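Local coordinates for protein protease VP4 (Blotched snakehead virus, PDB 2GEF) that cleaves peptide bonds as a birnavirus serine protease, using a serine/lysine catalytic dyad, and probably processes the viral polyprotein from which it derives, at residues A[47-52]-A[105-110]; A[25-30]-A[120-125]; A[160-165]-A[199-204]; A[96-101]-A[136-141]. All coordinates share one frame; numbering follows the deposited sequence.

Contact 1 of 4, residues A[47-52]-A[105-110]; sequences LYIAVR and TILPVA
Strands 47-52 and 105-109 run antiparallel, their axes approaching to 4.4 Å at 150°, with Ile-49/Leu-107 and Val-51/Thr-105 as hydrogen-bonded pairs and Tyr-48/Pro-108 and Ala-50/Ile-106 as non-hydrogen-bonded pairs between them. The bond from Val-51 N to Thr-105 O, 2.9 Å long, is nearly straight at 175°. Proline has no amide hydrogen to give, but position 108 falls on a non-hydrogen-bonded pair, where none is asked of it on this side. Tyr-48 lays its ring over Pro-108, and CB of Pro-108 sits 3.8 Å from the centroid of the Tyr-48 ring, a CH-pi contact over the face. The ring reaches this place because CG stands beside the backbone N and anti to the carbonyl carbon (chi1 -78°), while its hydroxyl goes on to Asn-127. Ala-50 and Ile-106 share one face of the sheet, touching through Ala-50 CB and Ile-106 CG2 at 3.8 Å. The other face carries Ile-49, Leu-107 and Val-109; there the branch methyl Ile-49 CG2 meets Val-109 CG1 at 3.6 Å, the two side chains crossing at about a right angle. At the Leu-47/Val-109 end of the ladder a water bridges the strands, accepting from Leu-47 N and donating to Val-109 O at 2.7 Å. Strand 31-38 flanks 43-52 and strand 75-77 flanks 104-109, which makes this pair an interior antiparallel ladder of the protease's mixed beta-sheet, with Leu-47 about 7 Å from the catalytic Lys-173, side chain to side chain.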
loop_
_atom_site.group_PDB
_atom_site.type_symbol
_atom_site.label_atom_id
_atom_site.label_comp_id
_atom_site.label_asym_id
_atom_site.label_seq_id
_atom_site.Cartn_x
_atom_site.Cartn_y
_atom_site.Cartn_z
ATOM N N LEU A 47 -4.274 -4.897 -3.206
ATOM C CA LEU A 47 -3.677 -3.512 -3.209
ATOM C C LEU A 47 -4.589 -2.450 -2.809
ATOM O O LEU A 47 -5.770 -2.546 -2.978
ATOM C CB LEU A 47 -3.174 -3.213 -4.589
ATOM C CG LEU A 47 -2.057 -4.217 -4.934
ATOM C CD1 LEU A 47 -1.650 -3.810 -6.334
ATOM C CD2 LEU A 47 -0.851 -4.297 -4.041
ATOM N N TYR A 48 -4.019 -1.441 -2.206
ATOM C CA TYR A 48 -4.625 -0.145 -1.905
ATOM C C TYR A 48 -3.669 0.881 -2.464
ATOM O O TYR A 48 -2.473 0.596 -2.631
ATOM C CB TYR A 48 -4.757 0.112 -0.384
ATOM C CG TYR A 48 -5.907 -0.569 0.374
ATOM C CD1 TYR A 48 -6.198 -1.930 0.235
ATOM C CD2 TYR A 48 -6.657 0.145 1.241
ATOM C CE1 TYR A 48 -7.247 -2.535 0.948
ATOM C CE2 TYR A 48 -7.709 -0.438 1.926
ATOM C CZ TYR A 48 -8.019 -1.745 1.793
ATOM O OH TYR A 48 -9.138 -2.218 2.608
ATOM N N ILE A 49 -4.184 2.051 -2.696
ATOM C CA ILE A 49 -3.419 3.158 -3.237
ATOM C C ILE A 49 -3.482 4.212 -2.224
ATOM O O ILE A 49 -4.542 4.388 -1.741
ATOM C CB ILE A 49 -3.889 3.727 -4.578
ATOM C CG1 ILE A 49 -2.714 4.568 -5.133
ATOM C CG2 ILE A 49 -5.310 4.484 -4.509
ATOM C CD1 ILE A 49 -2.912 5.073 -6.442
ATOM N N ALA A 50 -2.328 4.712 -1.763
ATOM C CA ALA A 50 -2.304 5.910 -0.900
ATOM C C ALA A 50 -2.212 7.127 -1.862
ATOM O O ALA A 50 -1.303 7.148 -2.789
ATOM C CB ALA A 50 -1.090 5.919 -0.103
ATOM N N VAL A 51 -3.091 8.108 -1.638
ATOM C CA VAL A 51 -3.045 9.428 -2.462
ATOM C C VAL A 51 -3.024 10.544 -1.498
ATOM O O VAL A 51 -3.728 10.528 -0.482
ATOM C CB VAL A 51 -4.253 9.531 -3.477
ATOM C CG1 VAL A 51 -3.937 10.668 -4.611
ATOM C CG2 VAL A 51 -4.300 8.230 -4.221
ATOM N N ARG A 52 -2.180 11.510 -1.758
ATOM C CA ARG A 52 -2.237 12.779 -0.946
ATOM C C ARG A 52 -3.502 13.636 -1.131
ATOM O O ARG A 52 -4.071 13.761 -2.206
ATOM C CB ARG A 52 -0.907 13.562 -1.007
ATOM C CG ARG A 52 -0.388 13.966 -2.459
ATOM C CD ARG A 52 0.648 15.110 -2.444
ATOM N NE ARG A 52 1.029 15.555 -3.814
ATOM C CZ ARG A 52 1.920 14.948 -4.580
ATOM N NH1 ARG A 52 2.175 15.502 -5.726
ATOM N NH2 ARG A 52 2.492 13.753 -4.272
ATOM N N THR A 105 -5.200 9.774 1.898
ATOM C CA THR A 105 -6.280 8.867 1.998
ATOM C C THR A 105 -5.842 7.607 1.336
ATOM O O THR A 105 -5.150 7.686 0.296
ATOM C CB THR A 105 -7.432 9.481 1.140
ATOM O OG1 THR A 105 -7.734 10.754 1.681
ATOM C CG2 THR A 105 -8.669 8.716 1.350
ATOM N N ILE A 106 -6.179 6.433 1.864
ATOM C CA ILE A 106 -5.854 5.169 1.167
ATOM C C ILE A 106 -7.185 4.491 0.747
ATOM O O ILE A 106 -8.243 4.699 1.356
ATOM C CB ILE A 106 -4.988 4.241 2.086
ATOM C CG1 ILE A 106 -5.772 3.956 3.352
ATOM C CG2 ILE A 106 -3.713 4.953 2.463
ATOM C CD1 ILE A 106 -5.352 2.829 4.294
ATOM N N LEU A 107 -7.151 3.800 -0.362
ATOM C CA LEU A 107 -8.347 3.271 -1.030
ATOM C C LEU A 107 -8.078 1.880 -1.573
ATOM O O LEU A 107 -6.998 1.649 -2.215
ATOM C CB LEU A 107 -8.812 4.158 -2.231
ATOM C CG LEU A 107 -9.071 5.661 -1.858
ATOM C CD1 LEU A 107 -8.997 6.561 -3.110
ATOM C CD2 LEU A 107 -10.346 5.794 -1.176
ATOM N N PRO A 108 -9.028 0.952 -1.385
ATOM C CA PRO A 108 -8.735 -0.374 -2.010
ATOM C C PRO A 108 -8.793 -0.216 -3.499
ATOM O O PRO A 108 -9.542 0.561 -3.963
ATOM C CB PRO A 108 -9.828 -1.331 -1.434
ATOM C CG PRO A 108 -10.737 -0.396 -0.550
ATOM C CD PRO A 108 -10.326 1.027 -0.703
ATOM N N VAL A 109 -7.963 -0.909 -4.274
ATOM C CA VAL A 109 -8.060 -0.855 -5.743
ATOM C C VAL A 109 -8.024 -2.301 -6.423
ATOM O O VAL A 109 -7.140 -3.141 -6.056
ATOM C CB VAL A 109 -6.952 0.014 -6.274
ATOM C CG1 VAL A 109 -6.864 1.344 -5.487
ATOM C CG2 VAL A 109 -5.635 -0.675 -6.150
ATOM N N ALA A 110 -8.893 -2.571 -7.420
ATOM C CA ALA A 110 -8.834 -3.825 -8.150
ATOM C C ALA A 110 -7.851 -3.871 -9.299
ATOM O O ALA A 110 -7.529 -4.915 -9.706
ATOM C CB ALA A 110 -10.157 -4.079 -8.695
HETATM O O HOH W 1 -6.079 -5.601 -5.729
#

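Contact 2 of 4, residues A[25-30]-A[120-125]; sequences VHFTDG and ADVDVV
Phe-27 turns the edge of its ring to strand 120-125: Val-122 CB and Val-124 CG2 both lie near the ring plane, with Phe-27 CD1 3.8 Å from Val-122 CB. Both valines cross the phenylalanine at about a right angle. One face of the same ring is met by Val-25, whose CG2 stands 3.7 Å above the plane, offset toward the rim. Val-25 CG1, nearly eclipsed with the backbone N (chi1 14°), is placed against Val-124 CG2, modelled closer than carbons usually pack, so the exact fit is doubtful. On the reverse face of the sheet, His-26 and Asp-121 cross with ring and carboxylate planes 49° apart, and Asp-121 OD1 comes to 3.4 Å from His-26 CB; the carboxylate also forms a salt bridge with Arg-115. Between the two faces, backbone hydrogen bonds of the antiparallel pair link Val-25 with Val-122 and Phe-27 with Ala-120. Strand 111-114 lies on the far side of 120-126 in this three-stranded antiparallel sheet. The two faces thus differ in chemistry: the apolar one, with Phe-27 and Val-124 reaching Leu-107, packs inward, whereas the polar one keeps its charges at the partly exposed surface, where the arginine would partly offset the carboxylate's charge.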
loop_
_atom_site.group_PDB
_atom_site.type_symbol
_atom_site.label_atom_id
_atom_site.label_comp_id
_atom_site.label_asym_id
_atom_site.label_seq_id
_atom_site.Cartn_x
_atom_site.Cartn_y
_atom_site.Cartn_z
ATOM N N VAL A 25 -11.001 5.965 -11.653
ATOM C CA VAL A 25 -10.633 7.351 -11.441
ATOM C C VAL A 25 -9.204 7.544 -11.884
ATOM O O VAL A 25 -8.320 6.629 -11.838
ATOM C CB VAL A 25 -10.958 7.982 -9.988
ATOM C CG1 VAL A 25 -11.290 6.996 -8.930
ATOM C CG2 VAL A 25 -9.938 9.173 -9.520
ATOM N N HIS A 26 -9.006 8.775 -12.315
ATOM C CA HIS A 26 -7.768 9.141 -12.916
ATOM C C HIS A 26 -6.997 9.852 -11.804
ATOM O O HIS A 26 -7.486 10.842 -11.200
ATOM C CB HIS A 26 -7.976 10.042 -14.116
ATOM C CG HIS A 26 -6.698 10.536 -14.640
ATOM N ND1 HIS A 26 -5.709 9.678 -15.077
ATOM C CD2 HIS A 26 -6.182 11.789 -14.705
ATOM C CE1 HIS A 26 -4.652 10.389 -15.431
ATOM N NE2 HIS A 26 -4.912 11.673 -15.216
ATOM N N PHE A 27 -5.803 9.308 -11.518
ATOM C CA PHE A 27 -4.898 9.836 -10.531
ATOM C C PHE A 27 -3.618 10.196 -11.278
ATOM O O PHE A 27 -3.009 9.386 -12.039
ATOM C CB PHE A 27 -4.556 8.741 -9.484
ATOM C CG PHE A 27 -5.644 8.528 -8.482
ATOM C CD1 PHE A 27 -6.330 7.316 -8.427
ATOM C CD2 PHE A 27 -6.032 9.529 -7.596
ATOM C CE1 PHE A 27 -7.390 7.125 -7.491
ATOM C CE2 PHE A 27 -7.096 9.310 -6.688
ATOM C CZ PHE A 27 -7.711 8.100 -6.632
ATOM N N THR A 28 -3.180 11.401 -11.003
ATOM C CA THR A 28 -1.920 11.859 -11.477
ATOM C C THR A 28 -0.780 11.506 -10.490
ATOM O O THR A 28 0.398 11.708 -10.785
ATOM C CB THR A 28 -1.970 13.392 -11.676
ATOM O OG1 THR A 28 -2.381 14.008 -10.458
ATOM C CG2 THR A 28 -2.895 13.755 -12.817
ATOM N N ASP A 29 -1.116 10.931 -9.344
ATOM C CA ASP A 29 -0.172 10.610 -8.274
ATOM C C ASP A 29 -0.774 9.688 -7.230
ATOM O O ASP A 29 -1.935 9.703 -7.077
ATOM C CB ASP A 29 0.412 11.938 -7.583
ATOM C CG ASP A 29 -0.659 13.024 -7.275
ATOM O OD1 ASP A 29 -0.866 13.896 -8.115
ATOM O OD2 ASP A 29 -1.313 13.091 -6.215
ATOM N N GLY A 30 0.034 8.996 -6.395
ATOM C CA GLY A 30 -0.437 7.973 -5.484
ATOM C C GLY A 30 0.600 6.861 -5.443
ATOM O O GLY A 30 1.437 6.810 -6.278
ATOM N N ALA A 120 -2.382 7.444 -14.045
ATOM C CA ALA A 120 -3.108 6.148 -14.197
ATOM C C ALA A 120 -4.586 6.230 -13.866
ATOM O O ALA A 120 -5.022 7.001 -13.006
ATOM C CB ALA A 120 -2.467 5.103 -13.255
ATOM N N ASP A 121 -5.360 5.407 -14.581
ATOM C CA ASP A 121 -6.744 5.277 -14.313
ATOM C C ASP A 121 -6.765 4.069 -13.385
ATOM O O ASP A 121 -6.191 3.055 -13.683
ATOM C CB ASP A 121 -7.471 4.991 -15.651
ATOM C CG ASP A 121 -7.586 6.182 -16.473
ATOM O OD1 ASP A 121 -8.187 7.205 -16.062
ATOM O OD2 ASP A 121 -7.005 6.162 -17.563
ATOM N N VAL A 122 -7.413 4.187 -12.247
ATOM C CA VAL A 122 -7.219 3.241 -11.169
ATOM C C VAL A 122 -8.638 2.871 -10.888
ATOM O O VAL A 122 -9.528 3.755 -10.693
ATOM C CB VAL A 122 -6.451 3.838 -9.895
ATOM C CG1 VAL A 122 -6.655 3.058 -8.540
ATOM C CG2 VAL A 122 -4.939 4.146 -10.170
ATOM N N ASP A 123 -8.846 1.563 -10.916
ATOM C CA ASP A 123 -10.153 1.037 -10.549
ATOM C C ASP A 123 -10.279 1.002 -9.003
ATOM O O ASP A 123 -9.813 0.078 -8.367
ATOM C CB ASP A 123 -10.279 -0.353 -11.207
ATOM C CG ASP A 123 -11.591 -1.009 -11.009
ATOM O OD1 ASP A 123 -12.513 -0.460 -10.414
ATOM O OD2 ASP A 123 -11.692 -2.133 -11.535
ATOM N N VAL A 124 -10.892 2.026 -8.429
ATOM C CA VAL A 124 -11.096 2.114 -6.991
ATOM C C VAL A 124 -12.366 1.288 -6.691
ATOM O O VAL A 124 -13.321 1.349 -7.375
ATOM C CB VAL A 124 -11.325 3.611 -6.534
ATOM C CG1 VAL A 124 -11.664 3.831 -5.015
ATOM C CG2 VAL A 124 -10.181 4.544 -6.994
ATOM N N VAL A 125 -12.346 0.511 -5.646
ATOM C CA VAL A 125 -13.452 -0.359 -5.295
ATOM C C VAL A 125 -13.816 -0.115 -3.791
ATOM O O VAL A 125 -13.013 0.449 -3.015
ATOM C CB VAL A 125 -13.083 -1.936 -5.568
ATOM C CG1 VAL A 125 -13.094 -2.361 -7.127
ATOM C CG2 VAL A 125 -11.793 -2.458 -4.800
#

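Contact 3 of 4, residues A[160-165]-A[199-204]; sequences SGTNVQ and TLDDAA
Thr-162, in a type II' beta turn from Ser-160 to Asn-163, meets the first turn of helix 200-209 at its N-terminus. The carbonyl O of Thr-162 accepts from Leu-200 N at 2.9 Å, in the carbonyl plane and with an N-H...O angle of 166°, so an amide of the opening helical turn, which has no partner within the helix, finds its acceptor in the beta turn. Beside this bond Thr-162 OG1 rests 3.4 Å from Leu-200 CB. That oxygen is carried anti to the backbone N (chi1 -168°), which brings it to Leu-200 CB, the two side chains crossing at a slant. Asn-163 and Thr-199 are joined by a single backbone bridge, and Val-164, the buried member of the group, sets its CG2 against the backbone of Thr-199, 3.9 Å from Thr-199 N. In the next shell lie the bonds that shape each partner. Ser-160 and Asn-163 close the turn through a reciprocal pair of backbone bonds, and Gly-161, at its corner, gives its N-H to Asn-97 OD1, linking the turn to the loop 96-101. Strand 163-165 is held as an edge strand of a four-stranded mixed sheet by pairing with strand 154-160, Gln-165 bonding to Cys-158, while Val-164 bonds to Cys-198 just before the helix. Helix 138-146 packs against both segments, Ile-139 touching Val-164 and Ala-203. The helix end itself is capped from within: Thr-199, at the N-cap, places its hydroxyl between the backbone N and carbonyl carbon, and Thr-199 OG1 accepts from Asp-202 N at 3.3 Å.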
loop_
_atom_site.group_PDB
_atom_site.type_symbol
_atom_site.label_atom_id
_atom_site.label_comp_id
_atom_site.label_asym_id
_atom_site.label_seq_id
_atom_site.Cartn_x
_atom_site.Cartn_y
_atom_site.Cartn_z
ATOM N N SER A 160 11.604 3.522 9.866
ATOM C CA SER A 160 12.351 4.192 10.969
ATOM C C SER A 160 13.218 5.357 10.516
ATOM O O SER A 160 14.302 5.098 10.097
ATOM C CB SER A 160 13.319 3.191 11.540
ATOM O OG SER A 160 13.846 3.660 12.692
ATOM N N GLY A 161 12.800 6.626 10.683
ATOM C CA GLY A 161 13.396 7.707 9.931
ATOM C C GLY A 161 13.326 7.294 8.433
ATOM O O GLY A 161 12.272 7.068 7.903
ATOM N N THR A 162 14.455 7.283 7.757
ATOM C CA THR A 162 14.531 6.982 6.300
ATOM C C THR A 162 14.982 5.487 6.049
ATOM O O THR A 162 15.042 5.061 4.896
ATOM C CB THR A 162 15.597 7.977 5.612
ATOM O OG1 THR A 162 15.487 7.909 4.195
ATOM C CG2 THR A 162 16.881 7.527 5.903
ATOM N N ASN A 163 15.142 4.680 7.133
ATOM C CA ASN A 163 15.530 3.255 7.100
ATOM C C ASN A 163 14.305 2.430 7.074
ATOM O O ASN A 163 13.462 2.617 7.893
ATOM C CB ASN A 163 16.337 2.947 8.330
ATOM C CG ASN A 163 17.713 3.481 8.222
ATOM O OD1 ASN A 163 18.273 4.043 9.176
ATOM N ND2 ASN A 163 18.250 3.427 7.029
ATOM N N VAL A 164 14.150 1.579 6.077
ATOM C CA VAL A 164 13.091 0.629 6.012
ATOM C C VAL A 164 13.235 -0.466 7.045
ATOM O O VAL A 164 14.344 -1.037 7.211
ATOM C CB VAL A 164 12.969 0.101 4.581
ATOM C CG1 VAL A 164 11.861 -1.072 4.447
ATOM C CG2 VAL A 164 12.568 1.336 3.587
ATOM N N GLN A 165 12.116 -0.839 7.668
ATOM C CA GLN A 165 12.002 -2.128 8.384
ATOM C C GLN A 165 11.135 -3.184 7.798
ATOM O O GLN A 165 9.999 -2.919 7.355
ATOM C CB GLN A 165 11.543 -1.882 9.772
ATOM C CG GLN A 165 12.402 -0.798 10.524
ATOM C CD GLN A 165 11.640 -0.358 11.699
ATOM O OE1 GLN A 165 10.407 -0.015 11.590
ATOM N NE2 GLN A 165 12.283 -0.445 12.881
ATOM N N THR A 199 16.074 1.637 1.997
ATOM C CA THR A 199 15.929 3.083 2.341
ATOM C C THR A 199 14.849 3.727 1.514
ATOM O O THR A 199 14.533 3.273 0.402
ATOM C CB THR A 199 17.328 3.913 2.285
ATOM O OG1 THR A 199 17.606 4.256 0.917
ATOM C CG2 THR A 199 18.532 3.061 2.893
ATOM N N LEU A 200 14.322 4.804 2.061
ATOM C CA LEU A 200 13.356 5.657 1.332
ATOM C C LEU A 200 13.850 6.365 0.051
ATOM O O LEU A 200 13.082 6.597 -0.883
ATOM C CB LEU A 200 12.888 6.684 2.322
ATOM C CG LEU A 200 11.467 7.053 2.220
ATOM C CD1 LEU A 200 10.563 5.794 2.327
ATOM C CD2 LEU A 200 11.129 8.195 3.214
ATOM N N ASP A 201 15.098 6.762 0.047
ATOM C CA ASP A 201 15.824 7.241 -1.156
ATOM C C ASP A 201 15.899 6.219 -2.293
ATOM O O ASP A 201 15.598 6.557 -3.444
ATOM C CB ASP A 201 17.194 7.772 -0.747
ATOM C CG ASP A 201 17.059 9.198 -0.143
ATOM O OD1 ASP A 201 16.429 10.130 -0.766
ATOM O OD2 ASP A 201 17.523 9.389 1.024
ATOM N N ASP A 202 16.188 4.967 -1.941
ATOM C CA ASP A 202 16.226 3.894 -2.921
ATOM C C ASP A 202 14.866 3.539 -3.411
ATOM O O ASP A 202 14.687 3.274 -4.555
ATOM C CB ASP A 202 16.870 2.613 -2.365
ATOM C CG ASP A 202 18.334 2.792 -2.106
ATOM O OD1 ASP A 202 18.936 2.076 -1.250
ATOM O OD2 ASP A 202 18.817 3.792 -2.680
ATOM N N ALA A 203 13.906 3.518 -2.541
ATOM C CA ALA A 203 12.485 3.390 -3.001
ATOM C C ALA A 203 12.005 4.502 -3.907
ATOM O O ALA A 203 11.323 4.219 -4.821
ATOM C CB ALA A 203 11.616 3.318 -1.764
ATOM N N ALA A 204 12.314 5.798 -3.647
ATOM C CA ALA A 204 12.014 6.823 -4.626
ATOM C C ALA A 204 12.812 6.687 -5.878
ATOM O O ALA A 204 12.234 6.913 -6.944
ATOM C CB ALA A 204 12.273 8.295 -3.978
#

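Contact 4 of 4, residues A[96-101]-A[136-141]; sequences FNVKTR and SSSIAL
Phe-96 and Leu-141 meet because each holds its CG beside the backbone N, anti to the carbonyl carbon (chi1 -88° and -62°), which brings the ring and the isobutyl group together between the loop 96-101 and the start of helix 138-146. This is loop-on-helix packing at the helix that follows the nucleophile Ser-136 of the serine/lysine dyad. The two side chains cross at about a right angle, with Phe-96 CE2 3.6 Å from Leu-141 CD1. The same methyl is approached by Val-98 CG1 at 4.1 Å, so one leucine branch serves two loop residues. Val-98 also sends CG2 to within 3.8 Å of the backbone atom Ser-138 O. Thr-100 touches Leu-141 through its methyl CG2, while its hydroxyl bonds to Thr-102. Ser-138 OG, 4.0 Å from Phe-96 CD2, has its polar partner in Gln-135 O. In the second shell, Asp-72 accepts from the backbone N-H groups of Thr-100 and Arg-101. Ser-136 CB points away from this loop; the residues after it make the contact. Next in sequence, Ser-137 lays its OG in the plane of the Phe-96 ring, at the edge, 3.6 Å from CE2 of Phe-96.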
loop_
_atom_site.group_PDB
_atom_site.type_symbol
_atom_site.label_atom_id
_atom_site.label_comp_id
_atom_site.label_asym_id
_atom_site.label_seq_id
_atom_site.Cartn_x
_atom_site.Cartn_y
_atom_site.Cartn_z
ATOM N N PHE A 96 2.210 7.178 13.317
ATOM C CA PHE A 96 3.136 6.568 12.399
ATOM C C PHE A 96 4.489 7.225 12.610
ATOM O O PHE A 96 4.507 8.382 13.108
ATOM C CB PHE A 96 2.576 6.831 11.058
ATOM C CG PHE A 96 1.570 5.753 10.559
ATOM C CD1 PHE A 96 0.471 5.381 11.275
ATOM C CD2 PHE A 96 1.766 5.161 9.347
ATOM C CE1 PHE A 96 -0.462 4.443 10.789
ATOM C CE2 PHE A 96 0.859 4.231 8.838
ATOM C CZ PHE A 96 -0.251 3.884 9.540
ATOM N N ASN A 97 5.585 6.513 12.289
ATOM C CA ASN A 97 6.922 7.093 12.183
ATOM C C ASN A 97 7.157 8.245 11.069
ATOM O O ASN A 97 7.600 9.393 11.357
ATOM C CB ASN A 97 7.987 6.020 12.062
ATOM C CG ASN A 97 9.388 6.588 12.346
ATOM O OD1 ASN A 97 10.004 7.293 11.495
ATOM N ND2 ASN A 97 9.818 6.436 13.559
ATOM N N VAL A 98 6.718 7.895 9.869
ATOM C CA VAL A 98 6.647 8.713 8.693
ATOM C C VAL A 98 6.036 10.144 8.842
ATOM O O VAL A 98 4.965 10.366 9.380
ATOM C CB VAL A 98 5.913 7.880 7.554
ATOM C CG1 VAL A 98 4.489 7.772 7.843
ATOM C CG2 VAL A 98 6.293 8.424 6.123
ATOM N N LYS A 99 6.695 11.076 8.183
ATOM C CA LYS A 99 6.339 12.446 8.306
ATOM C C LYS A 99 6.022 12.745 6.821
ATOM O O LYS A 99 6.784 12.459 5.931
ATOM C CB LYS A 99 7.567 13.257 8.863
ATOM C CG LYS A 99 7.577 13.416 10.411
ATOM C CD LYS A 99 8.963 13.963 10.803
ATOM C CE LYS A 99 9.401 13.860 12.351
ATOM N NZ LYS A 99 9.858 12.524 12.872
ATOM N N THR A 100 4.847 13.210 6.564
ATOM C CA THR A 100 4.369 13.354 5.217
ATOM C C THR A 100 4.144 14.809 4.795
ATOM O O THR A 100 4.017 14.984 3.635
ATOM C CB THR A 100 3.117 12.643 5.030
ATOM O OG1 THR A 100 2.175 13.168 5.953
ATOM C CG2 THR A 100 3.371 10.977 5.181
ATOM N N ARG A 101 4.094 15.813 5.725
ATOM C CA ARG A 101 3.607 17.204 5.416
ATOM C C ARG A 101 2.213 17.304 4.606
ATOM O O ARG A 101 1.814 18.337 4.066
ATOM C CB ARG A 101 4.716 18.122 4.819
ATOM C CG ARG A 101 5.918 17.430 4.122
ATOM C CD ARG A 101 6.982 18.366 3.476
ATOM N NE ARG A 101 7.473 17.639 2.270
ATOM C CZ ARG A 101 6.684 17.350 1.227
ATOM N NH1 ARG A 101 5.413 17.761 1.266
ATOM N NH2 ARG A 101 7.111 16.616 0.215
ATOM N N SER A 136 3.177 -1.007 7.572
ATOM C CA SER A 136 3.848 -1.480 6.368
ATOM C C SER A 136 3.543 -0.634 5.134
ATOM O O SER A 136 4.116 -0.917 4.100
ATOM C CB SER A 136 3.477 -2.956 5.984
ATOM O OG SER A 136 2.053 -3.119 5.757
ATOM N N SER A 137 2.594 0.308 5.249
ATOM C CA SER A 137 2.229 1.264 4.210
ATOM C C SER A 137 3.150 2.441 4.162
ATOM O O SER A 137 3.001 3.307 3.307
ATOM C CB SER A 137 0.825 1.816 4.457
ATOM O OG SER A 137 0.703 2.503 5.703
ATOM N N SER A 138 4.104 2.505 5.086
ATOM C CA SER A 138 4.867 3.713 5.304
ATOM C C SER A 138 5.651 4.128 4.105
ATOM O O SER A 138 5.789 5.315 3.911
ATOM C CB SER A 138 5.773 3.630 6.588
ATOM O OG SER A 138 4.924 3.405 7.737
ATOM N N ILE A 139 6.252 3.186 3.378
ATOM C CA ILE A 139 6.919 3.507 2.189
ATOM C C ILE A 139 5.955 4.132 1.155
ATOM O O ILE A 139 6.278 5.171 0.638
ATOM C CB ILE A 139 7.493 2.362 1.610
ATOM C CG1 ILE A 139 8.675 1.780 2.531
ATOM C CG2 ILE A 139 8.122 2.741 0.266
ATOM C CD1 ILE A 139 9.304 0.491 1.795
ATOM N N ALA A 140 4.783 3.501 0.871
ATOM C CA ALA A 140 3.728 4.105 0.002
ATOM C C ALA A 140 3.296 5.548 0.423
ATOM O O ALA A 140 3.158 6.524 -0.351
ATOM C CB ALA A 140 2.474 3.100 0.020
ATOM N N LEU A 141 2.950 5.679 1.681
ATOM C CA LEU A 141 2.755 7.078 2.229
ATOM C C LEU A 141 3.689 8.125 1.837
ATOM O O LEU A 141 3.315 9.205 1.412
ATOM C CB LEU A 141 2.746 7.042 3.779
ATOM C CG LEU A 141 1.565 6.183 4.256
ATOM C CD1 LEU A 141 1.292 6.113 5.814
ATOM C CD2 LEU A 141 0.323 6.311 3.435
#

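Overall arrangement
Contacts 1 and 4 are buried, contact 2 is partly buried and contact 3 lies at the surface. Contacts 1 and 2 are both antiparallel strand pairs, yet they belong to different sheets that pack together, Val-109 against Val-122, and the backbones of Ala-110 and Pro-108 also bond to Asp-123 and Val-125. Contact 3 packs on helix 138-146, which supplies one side of contact 4, and Asn-97 and Gly-161 join the two. Chemistry follows place: regular backbone ladders with apolar faces in 1 and 2, the latter adding charge outward; a lone backbone bond at a helix start in 3; van der Waals packing, without a hydrogen bond between the segments, in 4, which reaches contact 1 through Leu-141 and Ala-50.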